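Protein piwi (Drosophila melanogaster, PDB 6KR6) binds piRNAs and, in complex with them, represses transposable elements as a member of the Piwi branch of the argonaute family. Local coordinates at residues Glu722-Tyr727 / Tyr743-Ser748; Arg646-Arg651 / Ala689-Thr694; Asp462-Ala467 / Ser548-Ile553; Leu505-Val510 / Pro532-Thr537. One frame throughout, in Å; residues are numbered along the deposited sequence.

Contact 1 (Glu722-Tyr727 / Tyr743-Ser748); sequences ERYDFY and YNVLYS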
# COMPACT_ATOMS: atom_id res chain seq x y z
N GLU A 722 -20.46 2.37 2.70
CA GLU A 722 -20.59 2.00 4.11
C GLU A 722 -19.57 2.71 4.99
O GLU A 722 -19.83 2.93 6.18
CB GLU A 722 -20.46 0.48 4.27
CG GLU A 722 -19.17 -0.09 3.70
CD GLU A 722 -18.41 -0.92 4.71
OE1 GLU A 722 -18.50 -0.63 5.92
OE2 GLU A 722 -17.71 -1.87 4.30
N ARG A 723 -18.42 3.07 4.44
CA ARG A 723 -17.34 3.64 5.22
C ARG A 723 -17.48 5.15 5.36
O ARG A 723 -17.90 5.83 4.42
CB ARG A 723 -15.98 3.30 4.59
CG ARG A 723 -15.33 2.05 5.14
CD ARG A 723 -15.35 0.90 4.14
NE ARG A 723 -14.68 1.22 2.89
CZ ARG A 723 -13.36 1.26 2.73
NH1 ARG A 723 -12.84 1.56 1.54
NH2 ARG A 723 -12.55 1.01 3.74
N TYR A 724 -17.13 5.65 6.54
CA TYR A 724 -16.91 7.08 6.74
C TYR A 724 -15.45 7.35 6.43
O TYR A 724 -14.57 7.14 7.27
CB TYR A 724 -17.27 7.50 8.16
CG TYR A 724 -16.82 8.89 8.55
CD1 TYR A 724 -16.82 9.93 7.61
CD2 TYR A 724 -16.40 9.18 9.84
CE1 TYR A 724 -16.40 11.20 7.96
CE2 TYR A 724 -15.98 10.45 10.19
CZ TYR A 724 -15.98 11.45 9.25
OH TYR A 724 -15.57 12.72 9.60
N ASP A 725 -15.18 7.80 5.20
CA ASP A 725 -13.81 7.95 4.74
C ASP A 725 -13.75 9.04 3.68
O ASP A 725 -14.77 9.59 3.27
CB ASP A 725 -13.27 6.63 4.18
CG ASP A 725 -14.20 5.99 3.17
OD1 ASP A 725 -15.39 6.36 3.15
OD2 ASP A 725 -13.74 5.13 2.40
N PHE A 726 -12.53 9.35 3.25
CA PHE A 726 -12.32 10.36 2.22
C PHE A 726 -10.97 10.13 1.55
O PHE A 726 -10.18 9.29 1.98
CB PHE A 726 -12.41 11.78 2.81
CG PHE A 726 -11.38 12.07 3.87
CD1 PHE A 726 -11.64 11.80 5.20
CD2 PHE A 726 -10.15 12.62 3.54
CE1 PHE A 726 -10.70 12.07 6.18
CE2 PHE A 726 -9.21 12.90 4.51
CZ PHE A 726 -9.48 12.62 5.83
N TYR A 727 -10.74 10.89 0.49
CA TYR A 727 -9.46 10.93 -0.20
C TYR A 727 -8.82 12.29 0.01
O TYR A 727 -9.51 13.31 0.16
CB TYR A 727 -9.62 10.66 -1.70
CG TYR A 727 -10.14 9.28 -2.05
CD1 TYR A 727 -9.31 8.16 -1.95
CD2 TYR A 727 -11.44 9.09 -2.50
CE1 TYR A 727 -9.78 6.90 -2.27
CE2 TYR A 727 -11.91 7.84 -2.82
CZ TYR A 727 -11.08 6.74 -2.71
OH TYR A 727 -11.55 5.49 -3.03
N TYR A 743 -8.11 8.00 3.60
CA TYR A 743 -8.23 8.02 5.05
C TYR A 743 -9.60 7.48 5.43
O TYR A 743 -10.62 8.08 5.06
CB TYR A 743 -8.01 9.42 5.61
CG TYR A 743 -6.69 10.03 5.20
CD1 TYR A 743 -5.56 9.89 6.00
CD2 TYR A 743 -6.57 10.75 4.02
CE1 TYR A 743 -4.36 10.44 5.63
CE2 TYR A 743 -5.36 11.30 3.64
CZ TYR A 743 -4.26 11.15 4.45
OH TYR A 743 -3.06 11.70 4.08
N ASN A 744 -9.62 6.37 6.16
CA ASN A 744 -10.84 5.65 6.50
C ASN A 744 -11.04 5.70 8.01
O ASN A 744 -10.30 5.04 8.76
CB ASN A 744 -10.77 4.21 6.00
CG ASN A 744 -12.11 3.49 6.08
OD1 ASN A 744 -12.20 2.31 5.77
ND2 ASN A 744 -13.15 4.20 6.50
N VAL A 745 -12.04 6.45 8.46
CA VAL A 745 -12.30 6.65 9.88
C VAL A 745 -13.21 5.52 10.34
O VAL A 745 -14.43 5.58 10.16
CB VAL A 745 -12.92 8.03 10.15
CG1 VAL A 745 -13.12 8.23 11.64
CG2 VAL A 745 -12.05 9.12 9.55
N LEU A 746 -12.62 4.49 10.95
CA LEU A 746 -13.42 3.38 11.46
C LEU A 746 -14.23 3.80 12.67
O LEU A 746 -15.45 3.57 12.73
CB LEU A 746 -12.51 2.20 11.79
CG LEU A 746 -11.79 1.58 10.60
CD1 LEU A 746 -11.14 0.27 10.99
CD2 LEU A 746 -12.76 1.37 9.44
N TYR A 747 -13.58 4.42 13.66
CA TYR A 747 -14.26 4.90 14.85
C TYR A 747 -13.93 6.37 15.08
O TYR A 747 -12.80 6.80 14.83
CB TYR A 747 -13.88 4.09 16.09
CG TYR A 747 -14.58 4.55 17.34
CD1 TYR A 747 -15.90 4.19 17.59
CD2 TYR A 747 -13.94 5.36 18.27
CE1 TYR A 747 -16.56 4.62 18.73
CE2 TYR A 747 -14.59 5.79 19.41
CZ TYR A 747 -15.90 5.42 19.64
OH TYR A 747 -16.55 5.84 20.77
N SER A 748 -14.91 7.12 15.57
CA SER A 748 -14.72 8.54 15.86
C SER A 748 -15.63 8.95 17.01
O SER A 748 -16.86 8.90 16.88
CB SER A 748 -14.99 9.40 14.63
OG SER A 748 -14.97 10.78 14.96
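The beta hairpin of strands 725-729 and 741-745 in the PIWI domain pairs Phe726 with Tyr743, an antiparallel hydrogen-bonded pair. Phe726 N donates to Tyr743 O at 2.9 Å, and Tyr743 N donates back to Phe726 O. Asp725 and Asn744 follow as a non-hydrogen-bonded pair. Next, Val745 N reaches Tyr724 O at 2.9 Å. Asn744 ND2 adds a weak bond to Tyr724 O at 3.4 Å. The Asn744 amide is swung toward Arg723, with CG anti to the backbone N (chi1 -169°). It lies against the Arg723 chain at about a right angle, its plane 88° from the guanidinium. Asp725 OD2 sits above one face of that guanidinium, a long charge pair with no N-H aimed at it. On the other side of the hairpin, Tyr743 CB rests over the Phe726 ring, 3.9 Å from its centroid. The two rings lie near parallel, 23° apart, but slid so far that they barely overlap. Tyr724 lies alongside Val745, CD2 to CB 3.7 Å. Tyr743 also packs on Val693 of strand 687-695. Two backbone bonds thus lock the Phe726-Tyr743 pair, Tyr724 O takes two N-H groups, one weakly, and the apolar side is likely held against strand 687-695.

Contact 2 (Arg646-Arg651 / Ala689-Thr694); sequences RIVFYR and AYIVVT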
# COMPACT_ATOMS: atom_id res chain seq x y z
N ARG A 646 -7.65 14.08 23.81
CA ARG A 646 -8.03 13.55 22.50
C ARG A 646 -6.87 12.76 21.92
O ARG A 646 -5.70 13.07 22.17
CB ARG A 646 -8.42 14.68 21.54
CG ARG A 646 -9.11 15.87 22.19
CD ARG A 646 -9.23 17.04 21.23
NE ARG A 646 -9.45 18.30 21.92
CZ ARG A 646 -10.65 18.85 22.10
NH1 ARG A 646 -11.74 18.25 21.64
NH2 ARG A 646 -10.76 20.01 22.75
N ILE A 647 -7.20 11.72 21.15
CA ILE A 647 -6.20 10.87 20.51
C ILE A 647 -6.63 10.62 19.07
O ILE A 647 -7.76 10.19 18.82
CB ILE A 647 -6.02 9.53 21.25
CG1 ILE A 647 -5.51 9.76 22.67
CG2 ILE A 647 -5.06 8.63 20.50
CD1 ILE A 647 -5.11 8.49 23.39
N VAL A 648 -5.73 10.89 18.13
CA VAL A 648 -5.94 10.60 16.71
C VAL A 648 -4.93 9.53 16.31
O VAL A 648 -3.72 9.80 16.27
CB VAL A 648 -5.81 11.85 15.84
CG1 VAL A 648 -5.97 11.49 14.37
CG2 VAL A 648 -6.85 12.89 16.24
N PHE A 649 -5.42 8.34 16.02
CA PHE A 649 -4.59 7.18 15.70
C PHE A 649 -4.60 6.97 14.19
O PHE A 649 -5.67 6.75 13.61
CB PHE A 649 -5.11 5.94 16.43
CG PHE A 649 -4.18 4.76 16.41
CD1 PHE A 649 -4.05 3.98 15.28
CD2 PHE A 649 -3.46 4.42 17.54
CE1 PHE A 649 -3.20 2.89 15.27
CE2 PHE A 649 -2.61 3.33 17.53
CZ PHE A 649 -2.48 2.56 16.39
N TYR A 650 -3.43 7.03 13.57
CA TYR A 650 -3.28 6.79 12.14
C TYR A 650 -2.66 5.41 11.93
O TYR A 650 -1.57 5.13 12.43
CB TYR A 650 -2.43 7.88 11.48
CG TYR A 650 -3.14 9.21 11.37
CD1 TYR A 650 -4.28 9.34 10.59
CD2 TYR A 650 -2.65 10.33 12.03
CE1 TYR A 650 -4.93 10.56 10.48
CE2 TYR A 650 -3.29 11.55 11.92
CZ TYR A 650 -4.43 11.66 11.15
OH TYR A 650 -5.07 12.87 11.05
N ARG A 651 -3.36 4.56 11.18
CA ARG A 651 -3.00 3.16 11.00
C ARG A 651 -2.62 2.91 9.54
O ARG A 651 -3.38 3.27 8.63
CB ARG A 651 -4.15 2.25 11.43
CG ARG A 651 -3.83 0.77 11.43
CD ARG A 651 -2.64 0.45 12.32
NE ARG A 651 -2.64 -0.95 12.74
CZ ARG A 651 -2.23 -1.96 11.98
NH1 ARG A 651 -2.27 -3.20 12.45
NH2 ARG A 651 -1.80 -1.74 10.75
N ALA A 689 -10.16 8.92 17.70
CA ALA A 689 -10.36 8.80 16.26
C ALA A 689 -9.39 7.75 15.74
O ALA A 689 -8.17 7.89 15.92
CB ALA A 689 -10.16 10.13 15.54
N TYR A 690 -9.92 6.70 15.11
CA TYR A 690 -9.11 5.62 14.56
C TYR A 690 -9.26 5.67 13.04
O TYR A 690 -10.34 5.39 12.51
CB TYR A 690 -9.55 4.27 15.12
CG TYR A 690 -8.63 3.13 14.76
CD1 TYR A 690 -8.79 2.43 13.58
CD2 TYR A 690 -7.59 2.75 15.60
CE1 TYR A 690 -7.95 1.38 13.24
CE2 TYR A 690 -6.74 1.71 15.28
CZ TYR A 690 -6.93 1.02 14.10
OH TYR A 690 -6.10 -0.02 13.76
N ILE A 691 -8.18 6.01 12.35
CA ILE A 691 -8.19 6.21 10.91
C ILE A 691 -7.18 5.25 10.28
O ILE A 691 -6.03 5.17 10.72
CB ILE A 691 -7.86 7.66 10.54
CG1 ILE A 691 -8.75 8.62 11.33
CG2 ILE A 691 -8.03 7.89 9.05
CD1 ILE A 691 -8.39 10.07 11.11
N VAL A 692 -7.62 4.54 9.24
CA VAL A 692 -6.76 3.64 8.48
C VAL A 692 -6.28 4.38 7.24
O VAL A 692 -7.10 4.85 6.43
CB VAL A 692 -7.49 2.35 8.11
CG1 VAL A 692 -6.55 1.41 7.37
CG2 VAL A 692 -8.06 1.68 9.35
N VAL A 693 -4.97 4.49 7.09
CA VAL A 693 -4.35 5.26 6.01
C VAL A 693 -3.90 4.29 4.92
O VAL A 693 -3.07 3.41 5.17
CB VAL A 693 -3.18 6.10 6.53
CG1 VAL A 693 -2.38 6.66 5.37
CG2 VAL A 693 -3.69 7.22 7.42
N THR A 694 -4.44 4.46 3.71
CA THR A 694 -4.16 3.57 2.59
C THR A 694 -3.79 4.39 1.37
O THR A 694 -4.52 5.31 0.98
CB THR A 694 -5.37 2.68 2.27
OG1 THR A 694 -5.65 1.82 3.39
CG2 THR A 694 -5.10 1.83 1.04
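Ala689 O is gripped from the neighbouring strand by Phe649 N, 2.8 Å away, with an almost straight N-H (175°). Val648 CA adds a CA-H...O contact to the same oxygen. Ile691 O is held in a like manner, by Arg651 N at 2.8 Å and by Tyr650 CA. Bonds from Ala689 N to Ile647 O and from Ile691 N to Phe649 O, each 2.9 Å, continue the parallel ladder. On one side of it, Phe649 and Tyr690 point the same way with ring planes 13° apart. The rings are offset and barely overlap; Phe649 CD1 touches Tyr690 CE2 at 3.5 Å. Arg651 has CG anti to the backbone N (chi1 -174°), which lays its chain alongside Tyr690, CG to OH 3.3 Å. Both polar ends reach Glu666 of helix 659-680, Arg651 by a salt bridge and Tyr690 OH by a hydrogen bond. A phenylalanine in place of Tyr690 would probably leave Glu666 OE2 without its hydroxyl partner, and this strand without that polar tie to helix 659-680. On the other side, Tyr650 CE1 meets Ile691 CD1 at 3.6 Å, and Tyr650 OH is hydrogen-bonded to Thr761 OG1. These are central strands of the RNase H-like PIWI domain, next to Asp652, an active-site residue by similarity. The ladder is likely to hold the backbone that leads to Asp652, and the shared glutamate ties both strands to one helix.

Contact 3 (Asp462-Ala467 / Ser548-Ile553); sequences DSLYRA and SIATKI. With nucleotides of chain B.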
# COMPACT_ATOMS: atom_id res chain seq x y z
N ASP A 462 32.80 22.62 7.15
CA ASP A 462 32.61 24.05 6.93
C ASP A 462 31.18 24.34 6.50
O ASP A 462 30.53 25.27 7.01
CB ASP A 462 33.60 24.57 5.89
CG ASP A 462 34.99 24.76 6.45
OD1 ASP A 462 35.12 25.03 7.66
OD2 ASP A 462 35.97 24.63 5.67
N SER A 463 30.66 23.56 5.55
CA SER A 463 29.28 23.74 5.12
C SER A 463 28.31 23.55 6.28
O SER A 463 27.33 24.29 6.41
CB SER A 463 28.96 22.78 3.97
OG SER A 463 29.76 23.05 2.84
N LEU A 464 28.58 22.56 7.14
CA LEU A 464 27.72 22.30 8.28
C LEU A 464 27.73 23.47 9.26
O LEU A 464 26.67 23.91 9.72
CB LEU A 464 28.16 21.02 8.99
CG LEU A 464 27.70 19.71 8.36
CD1 LEU A 464 28.22 18.53 9.16
CD2 LEU A 464 26.18 19.68 8.29
N TYR A 465 28.92 23.97 9.60
CA TYR A 465 29.01 25.14 10.47
C TYR A 465 28.19 26.29 9.92
O TYR A 465 27.32 26.84 10.61
CB TYR A 465 30.47 25.58 10.63
CG TYR A 465 31.41 24.53 11.19
CD1 TYR A 465 30.96 23.58 12.10
CD2 TYR A 465 32.74 24.51 10.82
CE1 TYR A 465 31.83 22.63 12.61
CE2 TYR A 465 33.61 23.57 11.32
CZ TYR A 465 33.15 22.63 12.22
OH TYR A 465 34.02 21.69 12.72
N ARG A 466 28.43 26.65 8.65
CA ARG A 466 27.74 27.78 8.05
C ARG A 466 26.22 27.58 8.07
O ARG A 466 25.48 28.47 8.52
CB ARG A 466 28.23 28.00 6.62
N ALA A 467 25.76 26.42 7.62
CA ALA A 467 24.32 26.19 7.48
C ALA A 467 23.63 26.14 8.83
O ALA A 467 22.59 26.78 9.03
CB ALA A 467 24.07 24.91 6.69
N SER A 548 22.93 23.92 0.55
CA SER A 548 21.56 23.50 0.83
C SER A 548 21.53 22.09 1.41
O SER A 548 20.72 21.78 2.29
CB SER A 548 20.72 23.57 -0.45
OG SER A 548 21.18 22.66 -1.42
N ILE A 549 22.43 21.22 0.94
CA ILE A 549 22.55 19.89 1.50
C ILE A 549 22.94 19.96 2.97
O ILE A 549 22.37 19.26 3.81
CB ILE A 549 23.57 19.05 0.70
CG1 ILE A 549 23.01 18.73 -0.69
CG2 ILE A 549 23.92 17.78 1.45
CD1 ILE A 549 23.91 17.82 -1.51
N ALA A 550 23.89 20.83 3.31
CA ALA A 550 24.30 20.98 4.70
C ALA A 550 23.21 21.61 5.54
O ALA A 550 23.11 21.32 6.74
CB ALA A 550 25.58 21.82 4.78
N THR A 551 22.37 22.46 4.95
CA THR A 551 21.20 22.98 5.66
C THR A 551 20.24 21.86 6.02
O THR A 551 19.77 21.76 7.17
CB THR A 551 20.50 24.04 4.81
OG1 THR A 551 21.39 25.13 4.56
CG2 THR A 551 19.26 24.56 5.52
N LYS A 552 19.94 20.99 5.05
CA LYS A 552 19.06 19.86 5.33
C LYS A 552 19.69 18.90 6.33
O LYS A 552 19.00 18.33 7.19
CB LYS A 552 18.70 19.15 4.02
CG LYS A 552 17.81 19.99 3.12
CD LYS A 552 17.66 19.40 1.73
CE LYS A 552 16.76 20.28 0.87
NZ LYS A 552 16.73 19.85 -0.55
N ILE A 553 21.01 18.73 6.26
CA ILE A 553 21.70 17.88 7.22
C ILE A 553 21.64 18.49 8.62
O ILE A 553 21.49 17.78 9.61
CB ILE A 553 23.16 17.64 6.78
CG1 ILE A 553 23.21 16.81 5.50
CG2 ILE A 553 23.93 16.91 7.88
CD1 ILE A 553 24.62 16.47 5.05
P A B 2 23.93 10.57 1.83
OP1 A B 2 23.24 10.06 0.62
OP2 A B 2 25.25 11.25 1.70
O5' A B 2 22.94 11.58 2.56
C5' A B 2 23.21 12.10 3.85
C4' A B 2 22.22 13.18 4.19
O4' A B 2 22.54 14.37 3.43
C3' A B 2 20.77 12.86 3.83
O3' A B 2 20.09 12.18 4.87
C2' A B 2 20.17 14.23 3.51
O2' A B 2 19.78 14.88 4.70
C1' A B 2 21.37 14.97 2.93
N9 A B 2 21.44 14.92 1.46
C8 A B 2 22.41 14.30 0.71
N7 A B 2 22.25 14.43 -0.58
C5 A B 2 21.10 15.20 -0.70
C6 A B 2 20.41 15.70 -1.81
N6 A B 2 20.78 15.47 -3.08
N1 A B 2 19.30 16.44 -1.59
C2 A B 2 18.93 16.66 -0.32
N3 A B 2 19.50 16.26 0.81
C4 A B 2 20.60 15.52 0.55
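The helix bearing Ile549, Lys552 and Ile553 forms one wall of the site that holds the start of the guide RNA, and its back packs on Leu464 and Ala467. Segments 462-467 and 548-553, on helices 454-471 and 546-560, cross at -67°, their axes 8.2 Å apart. Small side chains meet where they cross. Ala550 CB lies 3.4 Å from Ser463 O and 3.6 Å from Ser463 CB. Ala467 CB fits beside it, 3.9 Å from Ala550 CB. The same methyl also touches Thr551 OG1, a hydroxyl that is bonded to Met547 O of its own helix. Ser463 OG likewise bonds back to Thr459 O, so both hydroxyls are satisfied without crossing the interface. Leu464 adds a longer side chain to the contact. Its CG stands beside the backbone N (chi1 -80°), and CD2 comes against Ile553 CG2 at 3.6 Å. The two side chains cross at about a right angle. Ile553 thus has two contacts: CG2 faces Leu464, while CG1 turns to A2 of chain B, 3.3 Å from O4'. Ile549 sends CG2 and CD1 onto the adenine, with CG2 3.8 Å from N9. The extended Lys552 chain lays CD against C2 of A2, 3.7 Å away. Close helix crossing through alanine and serine, with aliphatic groups turned to the second nucleotide, belongs here to the MID region of an argonaute, where the guide 5' end is bound.

Contact 4 (Leu505-Val510 / Pro532-Thr537); sequences LILCLV and PTQVVT. With nucleotides of chain B.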
# COMPACT_ATOMS: atom_id res chain seq x y z
N LEU A 505 26.29 13.32 19.60
CA LEU A 505 26.06 12.86 18.24
C LEU A 505 27.38 12.40 17.65
O LEU A 505 28.46 12.79 18.11
CB LEU A 505 25.44 13.97 17.39
CG LEU A 505 24.91 13.62 16.00
CD1 LEU A 505 23.58 14.30 15.76
CD2 LEU A 505 25.91 14.02 14.93
N ILE A 506 27.29 11.54 16.63
CA ILE A 506 28.46 11.00 15.94
C ILE A 506 28.18 11.02 14.45
O ILE A 506 27.27 10.32 13.98
CB ILE A 506 28.81 9.58 16.41
CG1 ILE A 506 29.29 9.60 17.86
CG2 ILE A 506 29.86 8.96 15.51
CD1 ILE A 506 29.61 8.23 18.42
N LEU A 507 28.95 11.80 13.70
CA LEU A 507 28.85 11.84 12.25
C LEU A 507 29.96 11.00 11.65
O LEU A 507 31.13 11.12 12.05
CB LEU A 507 28.93 13.28 11.73
CG LEU A 507 28.43 13.55 10.31
CD1 LEU A 507 27.95 14.98 10.19
CD2 LEU A 507 29.51 13.27 9.27
N CYS A 508 29.61 10.14 10.70
CA CYS A 508 30.55 9.21 10.08
C CYS A 508 30.57 9.44 8.57
O CYS A 508 29.54 9.27 7.91
CB CYS A 508 30.19 7.76 10.40
SG CYS A 508 30.40 7.32 12.14
N LEU A 509 31.73 9.80 8.04
CA LEU A 509 31.91 9.98 6.60
C LEU A 509 32.29 8.63 5.99
O LEU A 509 33.27 8.01 6.41
CB LEU A 509 32.98 11.03 6.32
CG LEU A 509 33.01 11.65 4.93
CD1 LEU A 509 31.69 12.35 4.63
CD2 LEU A 509 34.17 12.62 4.79
N VAL A 510 31.51 8.18 5.01
CA VAL A 510 31.71 6.86 4.42
C VAL A 510 32.20 7.02 2.99
O VAL A 510 31.96 8.06 2.36
CB VAL A 510 30.43 6.02 4.49
CG1 VAL A 510 29.90 5.97 5.91
CG2 VAL A 510 29.38 6.58 3.54
N PRO A 532 22.91 8.96 19.06
CA PRO A 532 22.39 9.25 17.72
C PRO A 532 23.53 9.55 16.75
O PRO A 532 24.49 10.26 17.09
CB PRO A 532 21.50 10.48 17.94
CG PRO A 532 21.98 11.08 19.21
CD PRO A 532 22.47 9.95 20.06
N THR A 533 23.43 8.99 15.55
CA THR A 533 24.51 9.06 14.57
C THR A 533 24.00 9.63 13.25
O THR A 533 22.80 9.61 12.96
CB THR A 533 25.13 7.68 14.33
OG1 THR A 533 24.16 6.81 13.74
CG2 THR A 533 25.62 7.07 15.64
N GLN A 534 24.94 10.13 12.46
CA GLN A 534 24.66 10.68 11.14
C GLN A 534 25.68 10.14 10.14
O GLN A 534 26.88 10.14 10.42
CB GLN A 534 24.71 12.21 11.16
CG GLN A 534 24.53 12.84 9.79
CD GLN A 534 23.23 12.43 9.14
OE1 GLN A 534 22.15 12.57 9.72
NE2 GLN A 534 23.32 11.92 7.92
N VAL A 535 25.19 9.68 8.99
CA VAL A 535 26.03 9.10 7.95
C VAL A 535 25.95 9.99 6.72
O VAL A 535 24.87 10.43 6.33
CB VAL A 535 25.61 7.66 7.62
CG1 VAL A 535 26.44 7.10 6.49
CG2 VAL A 535 25.73 6.78 8.86
N VAL A 536 27.11 10.26 6.11
CA VAL A 536 27.20 11.08 4.91
C VAL A 536 28.00 10.32 3.87
O VAL A 536 29.17 9.98 4.10
CB VAL A 536 27.85 12.45 5.20
CG1 VAL A 536 28.03 13.23 3.91
CG2 VAL A 536 27.02 13.23 6.20
N THR A 537 27.38 10.05 2.72
CA THR A 537 28.08 9.39 1.63
C THR A 537 29.13 10.32 1.04
O THR A 537 28.94 11.54 0.99
CB THR A 537 27.09 8.95 0.55
OG1 THR A 537 26.00 8.25 1.15
CG2 THR A 537 27.76 8.03 -0.47
OP3 U B 1 21.22 10.13 8.19
P U B 1 21.38 8.66 8.24
OP1 U B 1 22.05 8.32 9.52
OP2 U B 1 20.06 8.06 7.94
O5' U B 1 22.38 8.23 7.07
C5' U B 1 21.98 8.30 5.71
C4' U B 1 23.17 8.21 4.78
O4' U B 1 23.61 6.83 4.69
C3' U B 1 22.92 8.68 3.34
O3' U B 1 24.08 9.35 2.85
C2' U B 1 22.72 7.37 2.59
O2' U B 1 23.03 7.44 1.21
C1' U B 1 23.67 6.44 3.33
N1 U B 1 23.30 5.02 3.23
C2 U B 1 24.33 4.10 3.10
O2 U B 1 25.50 4.42 3.07
N3 U B 1 23.92 2.79 3.00
C4 U B 1 22.63 2.31 3.02
O4 U B 1 22.43 1.10 2.92
C5 U B 1 21.63 3.33 3.15
C6 U B 1 21.99 4.61 3.25
P A B 2 23.93 10.57 1.83
OP1 A B 2 23.24 10.06 0.62
OP2 A B 2 25.25 11.25 1.70
O5' A B 2 22.94 11.58 2.56
C5' A B 2 23.21 12.10 3.85
C4' A B 2 22.22 13.18 4.19
O4' A B 2 22.54 14.37 3.43
C3' A B 2 20.77 12.86 3.83
O3' A B 2 20.09 12.18 4.87
C2' A B 2 20.17 14.23 3.51
O2' A B 2 19.78 14.88 4.70
C1' A B 2 21.37 14.97 2.93
N9 A B 2 21.44 14.92 1.46
C8 A B 2 22.41 14.30 0.71
N7 A B 2 22.25 14.43 -0.58
C5 A B 2 21.10 15.20 -0.70
C6 A B 2 20.41 15.70 -1.81
N6 A B 2 20.78 15.47 -3.08
N1 A B 2 19.30 16.44 -1.59
C2 A B 2 18.93 16.66 -0.32
N3 A B 2 19.50 16.26 0.81
C4 A B 2 20.60 15.52 0.55
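Gln534 starts against Leu507: its CB lies 4.0 Å from Leu507 CG, and its CG rides beside Leu507 CG and CD1. A bend at chi2 (57°) then turns the amide away from the strand pair toward the RNA. CD and OE1 come near OP3 of U1 of chain B. At the tip, NE2 donates a weak bond to that OP3 at 2.8 Å and another weak one to Val535 O. The side chain also touches Gln556 of helix 546-560. An alanine in place of Gln534 would probably strip OP3 of this amide and open a gap beside Leu507. Gln534 N donates to Ile506 O at 2.8 Å, and Cys508 N to Gln534 O at 2.7 Å. Val536 N to Cys508 O and Val510 N to Val536 O carry the parallel ladder on. On the face of Leu507 and Gln534, Leu509 CD1 packs on Val536 CG1 at 3.8 Å; on the opposite face Val510 CG1 meets Val535 CG1 nearly at a right angle. Further along, Thr537 N donates to OP2 of A2 of chain B at 2.6 Å, while Thr537 OG1 donates to O3' of U1. Strand 506-510, helix 515-528 and strand 533-537 form a beta-alpha-beta unit. Strand 533-537, at one edge of the parallel sheet in this chain, offers backbone N-H groups and polar side chains to the phosphates of the first two nucleotides, as in the MID pocket of argonautes.

In the fold
The four contacts fall into two pairs. Contacts 1 and 2 have centres 10 Å apart and share strand 687-695, which pairs with 646-652 in parallel and with 741-745 antiparallel. Contacts 3 and 4 have centres 14 Å apart and touch through Leu464 and Leu507, and through Ile553 and Val536. The pairs stand 34 to 42 Å apart, centre to centre. Along the chain, contact 4 is nested inside the loop closed by contact 3; contact 2 follows, then contact 1. One pair lies in the RNase H-like core next to Asp652; the other forms part of the pocket for the guide 5' end. RNA binding at the 5' end and the probable catalytic centre thus occupy separate places in the protein.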